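Local coordinates for protein hydrolase (Burkholderia cenocepacia, PDB 4QKU) that probably hydrolyses fumarylacetoacetate to fumarate and acetoacetate, the last step of phenylalanine and tyrosine breakdown, as fumarylacetoacetases, metal-dependent members of the FAH family, do, at residues 35-40 and 57-62; 319-324 and 416-421. All coordinates share one frame; numbering follows the deposited sequence.

Contact 1 (35-40 and 57-62)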
loop_
_atom_site.group_PDB
_atom_site.type_symbol
_atom_site.label_atom_id
_atom_site.label_comp_id
_atom_site.label_asym_id
_atom_site.label_seq_id
_atom_site.Cartn_x
_atom_site.Cartn_y
_atom_site.Cartn_z
ATOM N N CYS B 35 -22.976 20.261 -18.379
ATOM C CA CYS B 35 -21.577 20.384 -17.993
ATOM C C CYS B 35 -21.350 19.744 -16.639
ATOM O O CYS B 35 -22.074 20.014 -15.685
ATOM C CB CYS B 35 -21.171 21.867 -17.937
ATOM S SG CYS B 35 -19.404 22.179 -17.646
ATOM N N ASP B 36 -20.342 18.887 -16.563
ATOM C CA ASP B 36 -19.926 18.269 -15.305
ATOM C C ASP B 36 -19.359 19.257 -14.308
ATOM O O ASP B 36 -19.326 18.974 -13.113
ATOM C CB ASP B 36 -18.865 17.210 -15.580
ATOM C CG ASP B 36 -19.468 15.858 -16.007
ATOM O OD1 ASP B 36 -20.725 15.708 -16.034
ATOM O OD2 ASP B 36 -18.667 14.937 -16.283
ATOM N N PHE B 37 -18.930 20.420 -14.786
ATOM C CA PHE B 37 -18.171 21.333 -13.974
ATOM C C PHE B 37 -18.825 22.704 -13.847
ATOM O O PHE B 37 -18.189 23.714 -14.152
ATOM C CB PHE B 37 -16.778 21.489 -14.588
ATOM C CG PHE B 37 -16.063 20.182 -14.784
ATOM C CD1 PHE B 37 -15.779 19.363 -13.691
ATOM C CD2 PHE B 37 -15.697 19.753 -16.062
ATOM C CE1 PHE B 37 -15.121 18.154 -13.866
ATOM C CE2 PHE B 37 -15.040 18.547 -16.246
ATOM C CZ PHE B 37 -14.746 17.743 -15.141
ATOM N N PRO B 38 -20.088 22.748 -13.364
ATOM C CA PRO B 38 -20.711 24.026 -13.070
ATOM C C PRO B 38 -20.042 24.710 -11.898
ATOM O O PRO B 38 -19.119 24.159 -11.294
ATOM C CB PRO B 38 -22.119 23.619 -12.656
ATOM C CG PRO B 38 -21.902 22.337 -11.950
ATOM C CD PRO B 38 -20.883 21.640 -12.792
ATOM N N ILE B 39 -20.518 25.897 -11.561
ATOM C CA ILE B 39 -19.941 26.616 -10.438
ATOM C C ILE B 39 -20.239 25.917 -9.102
ATOM O O ILE B 39 -19.528 26.114 -8.113
ATOM C CB ILE B 39 -20.348 28.107 -10.442
ATOM C CG1 ILE B 39 -19.360 28.906 -9.588
ATOM C CG2 ILE B 39 -21.784 28.284 -9.979
ATOM C CD1 ILE B 39 -19.362 30.382 -9.899
ATOM N N GLN B 40 -21.266 25.071 -9.096
ATOM C CA GLN B 40 -21.664 24.327 -7.903
ATOM C C GLN B 40 -20.708 23.201 -7.553
ATOM O O GLN B 40 -20.735 22.709 -6.432
ATOM C CB GLN B 40 -23.070 23.733 -8.079
ATOM C CG GLN B 40 -24.228 24.739 -8.004
ATOM C CD GLN B 40 -24.414 25.549 -9.268
ATOM O OE1 GLN B 40 -23.802 25.272 -10.298
ATOM N NE2 GLN B 40 -25.291 26.558 -9.198
ATOM N N GLY B 57 -5.129 22.689 -9.897
ATOM C CA GLY B 57 -6.183 23.402 -10.635
ATOM C C GLY B 57 -7.591 22.997 -10.237
ATOM O O GLY B 57 -7.793 22.017 -9.517
ATOM N N VAL B 58 -8.565 23.798 -10.651
ATOM C CA VAL B 58 -10.001 23.556 -10.380
ATOM C C VAL B 58 -10.766 23.704 -11.700
ATOM O O VAL B 58 -10.566 24.672 -12.446
ATOM C CB VAL B 58 -10.552 24.520 -9.338
ATOM C CG1 VAL B 58 -12.084 24.471 -9.277
ATOM C CG2 VAL B 58 -9.978 24.219 -7.971
ATOM N N ALA B 59 -11.587 22.704 -12.005
ATOM C CA ALA B 59 -12.338 22.669 -13.238
ATOM C C ALA B 59 -13.533 23.575 -13.112
ATOM O O ALA B 59 -14.192 23.601 -12.076
ATOM C CB ALA B 59 -12.818 21.253 -13.526
ATOM N N LEU B 60 -13.818 24.312 -14.176
ATOM C CA LEU B 60 -15.010 25.135 -14.253
ATOM C C LEU B 60 -15.346 25.281 -15.738
ATOM O O LEU B 60 -14.527 25.774 -16.523
ATOM C CB LEU B 60 -14.747 26.506 -13.604
ATOM C CG LEU B 60 -15.951 27.422 -13.442
ATOM C CD1 LEU B 60 -17.077 26.768 -12.656
ATOM C CD2 LEU B 60 -15.556 28.724 -12.777
ATOM N N GLY B 61 -16.559 24.875 -16.118
ATOM C CA GLY B 61 -16.942 24.848 -17.527
ATOM C C GLY B 61 -15.920 24.012 -18.278
ATOM O O GLY B 61 -15.571 22.915 -17.843
ATOM N N ASP B 62 -15.421 24.541 -19.386
ATOM C CA ASP B 62 -14.437 23.835 -20.208
ATOM C C ASP B 62 -13.022 24.335 -19.908
ATOM O O ASP B 62 -12.107 24.088 -20.678
ATOM C CB ASP B 62 -14.780 23.979 -21.713
ATOM C CG ASP B 62 -14.616 25.411 -22.245
ATOM O OD1 ASP B 62 -14.185 26.322 -21.502
ATOM O OD2 ASP B 62 -14.912 25.641 -23.442
HETATM O O HOH W 1 -16.795 22.766 -11.456
#
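Ala59 sets its methyl over one face of the Phe37 ring, a CH-pi contact in which CB of Ala59 lies 3.8 Å from the ring centroid and 21° off the ring normal. The methyl is displaced toward the CD1 rim, where CB of Ala59 comes within 3.5 Å of Phe37 CD1. CB of Asp36 sits over the opposite face, so the ring is held between two small aliphatic groups, while Gly61 O lies at its edge near the ring plane. CG of Phe37 is anti to its own carbonyl carbon (chi1 -55°), which turns the ring toward Ala59 and away from the Phe37 carbonyl. Phe37 O accepts from Gly61 N at 2.8 Å, a nearly straight bond (167°) whose donor is tilted out of the carbonyl plane. Farther along, Leu60 CB leaves the strand on the far side, yet the chain bends back and CD1 of Leu60 rests 3.6 Å from Ile39 CA. A water donates to both Pro38 O and Ala59 O and so bridges the two backbones. At the other end SG of Cys35 lies 3.6 Å from Gly61 CA and accepts a hydrogen bond from Phe37 N. Trp285 meets Phe37 edge-to-face. Here an irregular loop packs across the end of strand 55-60, in the antiparallel sheet of the fumarylacetoacetase N-terminal domain.

Contact 2 (319-324 and 416-421)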
loop_
_atom_site.group_PDB
_atom_site.type_symbol
_atom_site.label_atom_id
_atom_site.label_comp_id
_atom_site.label_asym_id
_atom_site.label_seq_id
_atom_site.Cartn_x
_atom_site.Cartn_y
_atom_site.Cartn_z
ATOM N N ASP B 319 -26.218 10.153 -3.967
ATOM C CA ASP B 319 -27.006 9.866 -5.163
ATOM C C ASP B 319 -26.151 10.188 -6.388
ATOM O O ASP B 319 -26.164 11.302 -6.908
ATOM C CB ASP B 319 -28.261 10.722 -5.110
ATOM C CG ASP B 319 -29.234 10.453 -6.238
ATOM O OD1 ASP B 319 -28.988 9.634 -7.125
ATOM O OD2 ASP B 319 -30.288 11.124 -6.232
ATOM N N ILE B 320 -25.375 9.220 -6.833
ATOM C CA ILE B 320 -24.453 9.445 -7.943
ATOM C C ILE B 320 -24.808 8.432 -9.000
ATOM O O ILE B 320 -24.595 7.235 -8.808
ATOM C CB ILE B 320 -22.991 9.236 -7.536
ATOM C CG1 ILE B 320 -22.610 10.165 -6.375
ATOM C CG2 ILE B 320 -22.078 9.527 -8.718
ATOM C CD1 ILE B 320 -21.253 9.893 -5.773
ATOM N N ALA B 321 -25.402 8.919 -10.092
ATOM C CA ALA B 321 -25.668 8.082 -11.261
ATOM C C ALA B 321 -24.320 7.678 -11.880
ATOM O O ALA B 321 -23.395 8.502 -11.952
ATOM C CB ALA B 321 -26.501 8.828 -12.268
ATOM N N LEU B 322 -24.201 6.406 -12.251
ATOM C CA LEU B 322 -22.940 5.879 -12.767
ATOM C C LEU B 322 -23.206 5.145 -14.051
ATOM O O LEU B 322 -24.232 4.486 -14.185
ATOM C CB LEU B 322 -22.293 4.902 -11.767
ATOM C CG LEU B 322 -21.865 5.523 -10.450
ATOM C CD1 LEU B 322 -21.619 4.464 -9.394
ATOM C CD2 LEU B 322 -20.632 6.384 -10.662
ATOM N N GLU B 323 -22.267 5.231 -14.976
ATOM C CA GLU B 323 -22.381 4.526 -16.236
ATOM C C GLU B 323 -21.023 4.035 -16.708
ATOM O O GLU B 323 -19.985 4.677 -16.506
ATOM C CB GLU B 323 -22.999 5.438 -17.292
ATOM C CG GLU B 323 -23.197 4.772 -18.650
ATOM C CD GLU B 323 -24.063 5.573 -19.604
ATOM O OE1 GLU B 323 -24.071 6.823 -19.508
ATOM O OE2 GLU B 323 -24.761 4.948 -20.446
ATOM N N VAL B 324 -21.040 2.870 -17.337
ATOM C CA VAL B 324 -19.850 2.336 -18.009
ATOM C C VAL B 324 -20.131 2.190 -19.497
ATOM O O VAL B 324 -21.181 1.679 -19.890
ATOM C CB VAL B 324 -19.434 0.962 -17.446
ATOM C CG1 VAL B 324 -18.158 0.487 -18.117
ATOM C CG2 VAL B 324 -19.268 1.021 -15.940
ATOM N N ALA B 416 -18.205 6.931 -16.094
ATOM C CA ALA B 416 -18.669 8.280 -15.912
ATOM C C ALA B 416 -19.591 8.301 -14.699
ATOM O O ALA B 416 -20.212 7.309 -14.367
ATOM C CB ALA B 416 -19.409 8.763 -17.149
ATOM N N GLY B 417 -19.717 9.469 -14.084
ATOM C CA GLY B 417 -20.589 9.610 -12.940
ATOM C C GLY B 417 -21.000 11.048 -12.729
ATOM O O GLY B 417 -20.261 11.974 -13.058
ATOM N N TRP B 418 -22.174 11.232 -12.152
ATOM C CA TRP B 418 -22.692 12.574 -11.962
ATOM C C TRP B 418 -23.909 12.588 -11.055
ATOM O O TRP B 418 -24.639 11.585 -10.938
ATOM C CB TRP B 418 -23.072 13.208 -13.319
ATOM C CG TRP B 418 -24.303 12.591 -13.920
ATOM C CD1 TRP B 418 -25.590 13.004 -13.737
ATOM C CD2 TRP B 418 -24.366 11.433 -14.757
ATOM N NE1 TRP B 418 -26.452 12.187 -14.428
ATOM C CE2 TRP B 418 -25.728 11.217 -15.068
ATOM C CE3 TRP B 418 -23.402 10.577 -15.307
ATOM C CZ2 TRP B 418 -26.151 10.165 -15.882
ATOM C CZ3 TRP B 418 -23.824 9.511 -16.112
ATOM C CH2 TRP B 418 -25.178 9.311 -16.385
ATOM N N CYS B 419 -24.093 13.722 -10.395
ATOM C CA CYS B 419 -25.240 13.947 -9.510
ATOM C C CYS B 419 -26.171 14.921 -10.169
ATOM O O CYS B 419 -25.754 15.995 -10.563
ATOM C CB CYS B 419 -24.777 14.541 -8.185
ATOM S SG CYS B 419 -23.520 13.556 -7.346
ATOM N N GLN B 420 -27.419 14.519 -10.328
ATOM C CA GLN B 420 -28.411 15.315 -11.061
ATOM C C GLN B 420 -29.137 16.322 -10.160
ATOM O O GLN B 420 -29.954 15.932 -9.352
ATOM C CB GLN B 420 -29.444 14.371 -11.707
ATOM C CG GLN B 420 -30.409 15.059 -12.664
ATOM C CD GLN B 420 -29.679 15.865 -13.719
ATOM O OE1 GLN B 420 -29.071 15.298 -14.639
ATOM N NE2 GLN B 420 -29.693 17.192 -13.574
ATOM N N GLY B 421 -28.814 17.600 -10.306
ATOM C CA GLY B 421 -29.571 18.676 -9.667
ATOM C C GLY B 421 -30.611 19.260 -10.620
ATOM O O GLY B 421 -30.737 18.802 -11.771
HETATM O O HOH W 2 -28.051 11.749 -9.614
#
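Ala321 and Trp418 face each other as a hydrogen-bonded antiparallel pair, and the methyl of Ala321 lies over one face of the indole. CB of Ala321 is 4.0 Å from the centroid of the six-membered ring, a CH-pi contact, with CE2 of Trp418 the nearest ring atom. The indole reaches this place because CG of Trp418 stands between the backbone N and the carbonyl carbon (chi1 71°), which swings the ring across the neighbouring strand. At its far edge, near the ring plane, OE1 of Glu323 comes to 4.1 Å from Trp418 CH2, the carboxylate turned 52° against the ring.

Beneath this face runs the backbone pairing. Trp418 N donates to Ala321 O at 3.0 Å, while the return bond from Ala321 N to Trp418 O is weak because its N-H is bent to 129°. Two bonds join Glu323 and Ala416, and both are straighter. Strands 317-327 and 412-421 thus pair within the mixed sheet of the FAH C-terminal domain.

On the other face, Leu322 and Gly417 form a non-hydrogen-bonded pair whose CA atoms are 4.4 Å apart. CD2 of Leu322 leans back to 3.9 Å from Gly417 CA, filling the side of the sheet where Gly417 carries no side chain. Beyond the paired part, CG1 of Ile320 meets Cys419 SG at 3.6 Å.

Farther out, Ser336 holds Glu323 OE2 by a hydrogen bond, Arg425 makes a cation-pi contact with Trp418, and Asn341 fixes Asp319 OD1. Leu322 packs on Leu223 and Leu253 of strands 219-229 and 248-259, and its side chain is about 8 Å from that of Glu224, a predicted calcium ligand.

Overall arrangement
From the N terminus, the chain first passes through 35-40, makes strand 44-49 and returns along 55-60, so contact 1 closes a short loop with 16 residues between its segments. Contact 2 opens only much later and joins 319-324 to 416-421 across 91 intervening residues. The two lie in series, neither nested nor crossed: the first binds the entry loop to the N-terminal sheet, the second joins strands of a sheet in the C-terminal domain. Their centres are 15 Å apart and they do not touch. Arg425, on the strand after 412-421, bridges them loosely, with a weak, long ion pair to Asp36 and its cation-pi contact with Trp418.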